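Iron aquisition yersiniabactin synthesis enzyme, YbtT (Escherichia coli, PDB 6BA9) acts as a low-specificity type II thioesterase that maintains production of the metallophore yersiniabactin. Local coordinates at residues E104-I115 / P185-L193; C118-E126 / S174-V182. The protein carries 1 engineered substitution. All blocks are in the same frame, centred on the assembly; numbering follows the deposited sequence.

How the contacts relate
The two contacts lie in one alpha/beta-hydrolase domain, with centres about 18 Å apart. Their four segments run along the chain as 104-115, 118-126, 174-182 and 185-193, so contact 2 sits within the excursion that contact 1 brackets. Contact 1 joins the neighbouring parallel strands 112-116 and 190-195 of the central sheet. Contact 2 then ties the loop that leaves the first strand to the loop that approaches the second. Between its segments the excursion carries helices 134-144 and 155-174, consistent with the lid insertion of thioesterases of this class. Helix 91-105 touches both contacts, supplying Glu104 to contact 1 and packing against Tyr175 in contact 2.

Contact 1 (E104-I115 / P185-L193); sequences EQRGLAPQGLII and PLRTPALLL
Glu104 turns its CG away from its own backbone N (chi1 -173°) and stays extended beyond it, which carries the carboxylate from the last turn of helix 91-105 to Arg187 and Thr188. In Thr188, OG1 sits beside the backbone N (chi1 -66°), a placement that lets hydroxyl and amide meet the same oxygen from one face. OG1 donates to Glu104 OE1 over 2.7 Å on the anti side, while Thr188 N reaches OE1 at 3.0 Å from above the carboxylate plane. The other oxygen, OE2, takes Arg187 N on its syn side at 2.8 Å, in a nearly straight bond (171° at the hydrogen).

The methyl branch of Thr188 leads elsewhere: CG2 lies 3.6 Å from Pro110 O, against the backbone just before strand 112-116. A water donates to both Pro110 O and Thr188 OG1, bridging loop and hydroxyl.

From here the chains continue as adjacent parallel strands, their short axes 4.7 Å apart. Leu113 N to Pro189 O, Leu191 N to Leu113 O, Ile115 N to Leu191 O and Leu193 N to Ile115 O form an unbroken ladder. On one face of the sheet Leu192 CD2 lies 3.8 Å from Ile115 CB, with Trp209 touching both residues. On the other, Ile114 CG2 meets Leu193 CD1 at 3.9 Å, beside helix 233-243.

Three protein donors grip the Glu104 carboxylate, and a second water, shared with Pro185 O, donates to OE2. That pattern is consistent with an ionised group held against rotation, pinning the helix end to the chain entering strand 190-195 through main-chain amides and a hydroxyl, with no guanidinium contact from Arg187.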
# COMPACT_ATOMS: atom_id res chain seq x y z
N GLU A 104 -6.79 -2.88 -15.19
CA GLU A 104 -7.16 -4.12 -15.86
C GLU A 104 -8.41 -3.93 -16.70
O GLU A 104 -8.46 -4.37 -17.86
CB GLU A 104 -7.36 -5.22 -14.80
CG GLU A 104 -7.58 -6.60 -15.34
CD GLU A 104 -7.63 -7.63 -14.22
OE1 GLU A 104 -6.74 -7.58 -13.33
OE2 GLU A 104 -8.57 -8.42 -14.22
N GLN A 105 -9.43 -3.25 -16.15
CA GLN A 105 -10.68 -3.00 -16.86
C GLN A 105 -10.44 -2.16 -18.11
O GLN A 105 -11.14 -2.32 -19.12
CB GLN A 105 -11.65 -2.23 -15.98
CG GLN A 105 -12.24 -2.99 -14.81
CD GLN A 105 -12.96 -2.04 -13.85
OE1 GLN A 105 -12.98 -0.82 -14.06
NE2 GLN A 105 -13.56 -2.60 -12.81
N ARG A 106 -9.50 -1.23 -18.04
CA ARG A 106 -9.20 -0.37 -19.19
C ARG A 106 -8.36 -1.07 -20.25
O ARG A 106 -8.04 -0.44 -21.27
CB ARG A 106 -8.45 0.87 -18.69
CG ARG A 106 -9.31 1.82 -17.87
CD ARG A 106 -8.48 2.90 -17.16
NE ARG A 106 -9.29 3.59 -16.16
CZ ARG A 106 -8.85 4.60 -15.40
NH1 ARG A 106 -7.61 5.06 -15.52
NH2 ARG A 106 -9.67 5.13 -14.51
N GLY A 107 -7.98 -2.33 -20.05
CA GLY A 107 -7.16 -3.05 -21.01
C GLY A 107 -5.68 -2.78 -20.91
O GLY A 107 -4.95 -3.00 -21.88
N LEU A 108 -5.20 -2.33 -19.76
CA LEU A 108 -3.82 -1.89 -19.67
C LEU A 108 -2.88 -2.93 -19.10
O LEU A 108 -1.65 -2.75 -19.18
CB LEU A 108 -3.74 -0.54 -18.95
CG LEU A 108 -4.44 0.52 -19.82
CD1 LEU A 108 -4.56 1.81 -19.08
CD2 LEU A 108 -3.68 0.73 -21.14
N ALA A 109 -3.41 -4.02 -18.57
CA ALA A 109 -2.64 -5.23 -18.32
C ALA A 109 -1.46 -4.96 -17.41
O ALA A 109 -0.31 -5.14 -17.82
CB ALA A 109 -2.15 -5.81 -19.65
N PRO A 110 -1.68 -4.53 -16.17
CA PRO A 110 -0.57 -4.55 -15.19
C PRO A 110 0.03 -5.96 -15.12
O PRO A 110 -0.68 -6.95 -15.28
CB PRO A 110 -1.23 -4.16 -13.87
CG PRO A 110 -2.59 -3.65 -14.22
CD PRO A 110 -2.97 -4.25 -15.54
N GLN A 111 1.33 -6.05 -14.90
CA GLN A 111 1.99 -7.35 -14.89
C GLN A 111 1.95 -8.04 -13.53
O GLN A 111 2.16 -9.25 -13.46
CB GLN A 111 3.44 -7.21 -15.37
CG GLN A 111 3.50 -6.66 -16.79
CD GLN A 111 2.76 -7.53 -17.77
OE1 GLN A 111 3.14 -8.67 -18.01
NE2 GLN A 111 1.68 -6.99 -18.35
N GLY A 112 1.66 -7.32 -12.46
CA GLY A 112 1.63 -7.95 -11.17
C GLY A 112 1.04 -7.03 -10.13
O GLY A 112 1.14 -5.80 -10.27
N LEU A 113 0.43 -7.62 -9.11
CA LEU A 113 -0.17 -6.95 -7.96
C LEU A 113 0.36 -7.61 -6.70
O LEU A 113 0.27 -8.84 -6.55
CB LEU A 113 -1.69 -7.06 -7.99
CG LEU A 113 -2.42 -6.50 -6.78
CD1 LEU A 113 -2.16 -4.98 -6.60
CD2 LEU A 113 -3.90 -6.84 -6.88
N ILE A 114 0.91 -6.81 -5.78
CA ILE A 114 1.46 -7.28 -4.51
C ILE A 114 0.62 -6.67 -3.38
O ILE A 114 0.63 -5.44 -3.18
CB ILE A 114 2.96 -6.98 -4.36
CG1 ILE A 114 3.77 -7.61 -5.51
CG2 ILE A 114 3.46 -7.50 -3.01
CD1 ILE A 114 4.14 -6.64 -6.59
N ILE A 115 -0.12 -7.53 -2.67
CA ILE A 115 -0.97 -7.16 -1.55
C ILE A 115 -0.23 -7.60 -0.29
O ILE A 115 0.01 -8.79 -0.10
CB ILE A 115 -2.32 -7.90 -1.68
CG1 ILE A 115 -3.06 -7.44 -2.92
CG2 ILE A 115 -3.16 -7.77 -0.41
CD1 ILE A 115 -3.49 -6.04 -2.91
N PRO A 185 -13.54 -11.09 -10.09
CA PRO A 185 -12.19 -11.20 -9.54
C PRO A 185 -11.19 -10.60 -10.51
O PRO A 185 -11.42 -10.51 -11.72
CB PRO A 185 -11.99 -12.71 -9.40
CG PRO A 185 -12.85 -13.29 -10.47
CD PRO A 185 -14.06 -12.40 -10.54
N LEU A 186 -10.08 -10.16 -9.96
CA LEU A 186 -9.02 -9.61 -10.78
C LEU A 186 -8.18 -10.73 -11.36
O LEU A 186 -7.93 -11.73 -10.69
CB LEU A 186 -8.13 -8.70 -9.93
CG LEU A 186 -8.75 -7.39 -9.46
CD1 LEU A 186 -7.63 -6.46 -8.97
CD2 LEU A 186 -9.54 -6.72 -10.56
N ARG A 187 -7.78 -10.57 -12.61
CA ARG A 187 -6.98 -11.56 -13.30
C ARG A 187 -5.49 -11.24 -13.32
O ARG A 187 -4.69 -12.11 -13.67
CB ARG A 187 -7.49 -11.76 -14.73
CG ARG A 187 -8.79 -12.55 -14.76
CD ARG A 187 -10.00 -11.65 -14.79
NE ARG A 187 -11.25 -12.40 -14.63
CZ ARG A 187 -12.45 -11.94 -14.99
NH1 ARG A 187 -12.56 -10.75 -15.57
NH2 ARG A 187 -13.53 -12.68 -14.79
N THR A 188 -5.10 -10.04 -12.93
CA THR A 188 -3.68 -9.73 -12.84
C THR A 188 -3.01 -10.69 -11.86
O THR A 188 -3.50 -10.88 -10.74
CB THR A 188 -3.52 -8.29 -12.33
OG1 THR A 188 -4.03 -7.35 -13.30
CG2 THR A 188 -2.05 -7.95 -12.06
N PRO A 189 -1.86 -11.28 -12.21
CA PRO A 189 -1.18 -12.17 -11.27
C PRO A 189 -0.81 -11.43 -10.00
O PRO A 189 -0.31 -10.30 -10.04
CB PRO A 189 0.07 -12.60 -12.04
CG PRO A 189 -0.34 -12.49 -13.47
CD PRO A 189 -1.20 -11.26 -13.52
N ALA A 190 -1.06 -12.09 -8.87
CA ALA A 190 -1.04 -11.46 -7.56
C ALA A 190 -0.21 -12.27 -6.58
O ALA A 190 -0.21 -13.51 -6.60
CB ALA A 190 -2.43 -11.28 -7.01
N LEU A 191 0.48 -11.54 -5.70
CA LEU A 191 1.24 -12.11 -4.60
C LEU A 191 0.72 -11.53 -3.30
O LEU A 191 0.55 -10.31 -3.19
CB LEU A 191 2.71 -11.74 -4.75
CG LEU A 191 3.65 -12.07 -3.60
CD1 LEU A 191 3.73 -13.60 -3.37
CD2 LEU A 191 5.03 -11.50 -3.87
N LEU A 192 0.46 -12.39 -2.33
CA LEU A 192 0.02 -12.01 -1.00
C LEU A 192 1.19 -12.17 -0.04
O LEU A 192 1.82 -13.24 -0.01
CB LEU A 192 -1.12 -12.91 -0.54
CG LEU A 192 -2.37 -12.98 -1.42
CD1 LEU A 192 -3.41 -13.92 -0.82
CD2 LEU A 192 -2.98 -11.63 -1.66
N LEU A 193 1.48 -11.12 0.72
CA LEU A 193 2.52 -11.12 1.74
C LEU A 193 1.90 -10.83 3.09
O LEU A 193 0.98 -10.01 3.21
CB LEU A 193 3.58 -10.07 1.42
CG LEU A 193 4.36 -10.22 0.12
CD1 LEU A 193 5.34 -9.08 -0.02
CD2 LEU A 193 5.10 -11.55 0.09
O HOH W 1 -11.50 -8.19 -13.37
O HOH W 2 -3.29 -7.68 -15.83

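Contact 2 (C118-E126 / S174-V182); sequences CHAPHLHSE and SYHYDSPDV
Pro121 and His122, the central residues of a type I beta turn from Ala120 to Leu123, meet the 174-182 loop in this part of the alpha/beta-hydrolase fold. The main link is backbone: Tyr177 N donates to Pro121 O at 2.9 Å, with 165° at the hydrogen. Pro121 CB also lies 3.7 Å from Tyr177 CD2, at the ring edge, and equally far from Tyr175 CE1.

The anti placement of His176 CG relative to its backbone N sends the ring alongside the turn, where NE2 makes a weak bond to His122 O (3.1 Å, 134° at the hydrogen) and Leu123 O lies in plane at the ring edge. One face of this ring carries the His124 imidazole in an offset stack, centroids 4.0 Å apart and planes at 16°.

His122 is sandwiched: Pro180 CG makes a CH-pi contact over one face, 4.2 Å from the centroid, and Leu123 CG covers the opposite face.

The second shell consists of Trp212 and helix 91-105. Trp212 NE1 is hydrogen-bonded to His122 ND1, and its ring system also meets the Tyr177 ring. The hydroxyls of Tyr175 and Tyr177 converge on a single acceptor of helix 91-105, both hydrogen-bonded to Glu98 OE2.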
# COMPACT_ATOMS: atom_id res chain seq x y z
N CYS A 118 -2.59 -6.71 4.82
CA CYS A 118 -3.90 -6.07 4.77
C CYS A 118 -4.97 -7.14 4.75
O CYS A 118 -4.85 -8.13 4.03
CB CYS A 118 -4.01 -5.25 3.49
SG CYS A 118 -5.47 -4.19 3.39
N HIS A 119 -6.02 -6.93 5.54
CA HIS A 119 -7.20 -7.78 5.47
C HIS A 119 -7.91 -7.60 4.13
O HIS A 119 -7.83 -6.55 3.47
CB HIS A 119 -8.17 -7.45 6.60
CG HIS A 119 -8.65 -6.05 6.55
ND1 HIS A 119 -7.89 -4.99 6.99
CD2 HIS A 119 -9.79 -5.52 6.05
CE1 HIS A 119 -8.55 -3.86 6.78
NE2 HIS A 119 -9.71 -4.15 6.21
N ALA A 120 -8.66 -8.62 3.73
CA ALA A 120 -9.36 -8.61 2.45
C ALA A 120 -10.55 -7.65 2.47
O ALA A 120 -11.06 -7.29 3.54
CB ALA A 120 -9.84 -10.01 2.15
N PRO A 121 -11.03 -7.22 1.28
CA PRO A 121 -12.06 -6.16 1.24
C PRO A 121 -13.44 -6.54 1.77
O PRO A 121 -14.23 -5.63 2.02
CB PRO A 121 -12.12 -5.76 -0.24
CG PRO A 121 -10.78 -6.16 -0.79
CD PRO A 121 -10.44 -7.43 -0.05
N HIS A 122 -13.75 -7.83 1.96
CA HIS A 122 -15.01 -8.19 2.61
C HIS A 122 -14.87 -8.33 4.12
O HIS A 122 -15.85 -8.71 4.79
CB HIS A 122 -15.57 -9.49 2.01
CG HIS A 122 -14.69 -10.68 2.22
ND1 HIS A 122 -13.51 -10.86 1.52
CD2 HIS A 122 -14.81 -11.75 3.04
CE1 HIS A 122 -12.95 -12.00 1.90
NE2 HIS A 122 -13.71 -12.55 2.84
N LEU A 123 -13.70 -8.03 4.67
CA LEU A 123 -13.44 -8.09 6.09
C LEU A 123 -13.18 -6.69 6.65
O LEU A 123 -13.11 -5.71 5.92
CB LEU A 123 -12.24 -9.00 6.36
CG LEU A 123 -12.32 -10.43 5.81
CD1 LEU A 123 -11.05 -11.18 6.09
CD2 LEU A 123 -13.51 -11.18 6.41
N HIS A 124 -13.08 -6.62 7.97
CA HIS A 124 -12.64 -5.42 8.67
C HIS A 124 -11.35 -5.73 9.43
O HIS A 124 -11.12 -6.86 9.87
CB HIS A 124 -13.70 -4.94 9.68
CG HIS A 124 -15.04 -4.68 9.07
ND1 HIS A 124 -15.40 -3.45 8.56
CD2 HIS A 124 -16.13 -5.47 8.93
CE1 HIS A 124 -16.64 -3.50 8.11
NE2 HIS A 124 -17.11 -4.72 8.33
N SER A 125 -10.53 -4.70 9.61
CA SER A 125 -9.36 -4.81 10.47
C SER A 125 -9.77 -5.15 11.89
O SER A 125 -10.80 -4.69 12.39
CB SER A 125 -8.59 -3.49 10.46
OG SER A 125 -7.48 -3.56 11.33
N GLU A 126 -8.96 -5.96 12.58
CA GLU A 126 -9.29 -6.24 13.97
C GLU A 126 -9.12 -5.00 14.85
O GLU A 126 -9.88 -4.82 15.80
CB GLU A 126 -8.53 -7.47 14.46
CG GLU A 126 -9.12 -8.76 13.85
CD GLU A 126 -8.41 -10.03 14.28
OE1 GLU A 126 -7.56 -10.55 13.50
OE2 GLU A 126 -8.72 -10.53 15.38
N SER A 174 -13.45 2.61 6.36
CA SER A 174 -14.76 2.66 5.72
C SER A 174 -14.80 1.86 4.44
O SER A 174 -15.89 1.66 3.89
CB SER A 174 -15.18 4.11 5.47
OG SER A 174 -14.35 4.74 4.52
N TYR A 175 -13.65 1.40 3.96
CA TYR A 175 -13.54 0.59 2.76
C TYR A 175 -13.94 -0.84 3.08
O TYR A 175 -13.27 -1.52 3.87
CB TYR A 175 -12.10 0.65 2.25
CG TYR A 175 -11.82 -0.24 1.06
CD1 TYR A 175 -11.19 -1.46 1.22
CD2 TYR A 175 -12.20 0.12 -0.22
CE1 TYR A 175 -10.92 -2.28 0.15
CE2 TYR A 175 -11.93 -0.69 -1.30
CZ TYR A 175 -11.29 -1.90 -1.10
OH TYR A 175 -11.00 -2.75 -2.14
N HIS A 176 -15.03 -1.29 2.48
CA HIS A 176 -15.58 -2.60 2.80
C HIS A 176 -16.66 -2.92 1.79
O HIS A 176 -17.46 -2.05 1.43
CB HIS A 176 -16.18 -2.61 4.21
CG HIS A 176 -16.79 -3.92 4.58
ND1 HIS A 176 -18.15 -4.14 4.55
CD2 HIS A 176 -16.23 -5.08 4.97
CE1 HIS A 176 -18.40 -5.38 4.93
NE2 HIS A 176 -17.25 -5.98 5.19
N TYR A 177 -16.69 -4.18 1.36
CA TYR A 177 -17.74 -4.70 0.50
C TYR A 177 -18.48 -5.82 1.23
O TYR A 177 -17.90 -6.56 2.02
CB TYR A 177 -17.17 -5.29 -0.78
CG TYR A 177 -16.51 -4.30 -1.71
CD1 TYR A 177 -17.27 -3.53 -2.58
CD2 TYR A 177 -15.13 -4.17 -1.76
CE1 TYR A 177 -16.65 -2.64 -3.46
CE2 TYR A 177 -14.52 -3.30 -2.63
CZ TYR A 177 -15.27 -2.53 -3.47
OH TYR A 177 -14.65 -1.66 -4.35
N ASP A 178 -19.78 -5.96 0.93
CA ASP A 178 -20.54 -6.98 1.64
C ASP A 178 -20.08 -8.39 1.27
O ASP A 178 -20.12 -9.28 2.13
CB ASP A 178 -22.03 -6.83 1.36
CG ASP A 178 -22.65 -5.68 2.12
OD1 ASP A 178 -22.03 -5.22 3.11
OD2 ASP A 178 -23.75 -5.23 1.74
N SER A 179 -19.64 -8.60 0.04
CA SER A 179 -19.20 -9.93 -0.37
C SER A 179 -18.29 -9.80 -1.58
O SER A 179 -18.37 -8.82 -2.33
CB SER A 179 -20.41 -10.83 -0.70
OG SER A 179 -20.48 -11.10 -2.08
N PRO A 180 -17.42 -10.79 -1.80
CA PRO A 180 -16.54 -10.76 -2.99
C PRO A 180 -17.27 -10.78 -4.31
O PRO A 180 -16.67 -10.46 -5.35
CB PRO A 180 -15.66 -12.01 -2.81
CG PRO A 180 -15.80 -12.38 -1.35
CD PRO A 180 -17.17 -11.97 -0.96
N ASP A 181 -18.55 -11.16 -4.34
CA ASP A 181 -19.23 -11.23 -5.62
C ASP A 181 -19.74 -9.88 -6.10
O ASP A 181 -20.37 -9.82 -7.17
CB ASP A 181 -20.35 -12.27 -5.60
CG ASP A 181 -21.50 -11.88 -4.69
OD1 ASP A 181 -21.56 -10.72 -4.22
OD2 ASP A 181 -22.37 -12.75 -4.46
N VAL A 182 -19.48 -8.80 -5.36
CA VAL A 182 -19.84 -7.46 -5.79
C VAL A 182 -19.15 -7.08 -7.10
O VAL A 182 -19.67 -6.23 -7.83
CB VAL A 182 -19.57 -6.43 -4.67
CG1 VAL A 182 -19.65 -5.01 -5.19
CG2 VAL A 182 -20.57 -6.63 -3.53
O HOH W 3 -11.39 -1.81 5.98
O HOH W 4 -18.53 -8.62 3.98
O HOH W 5 -11.97 -4.06 3.96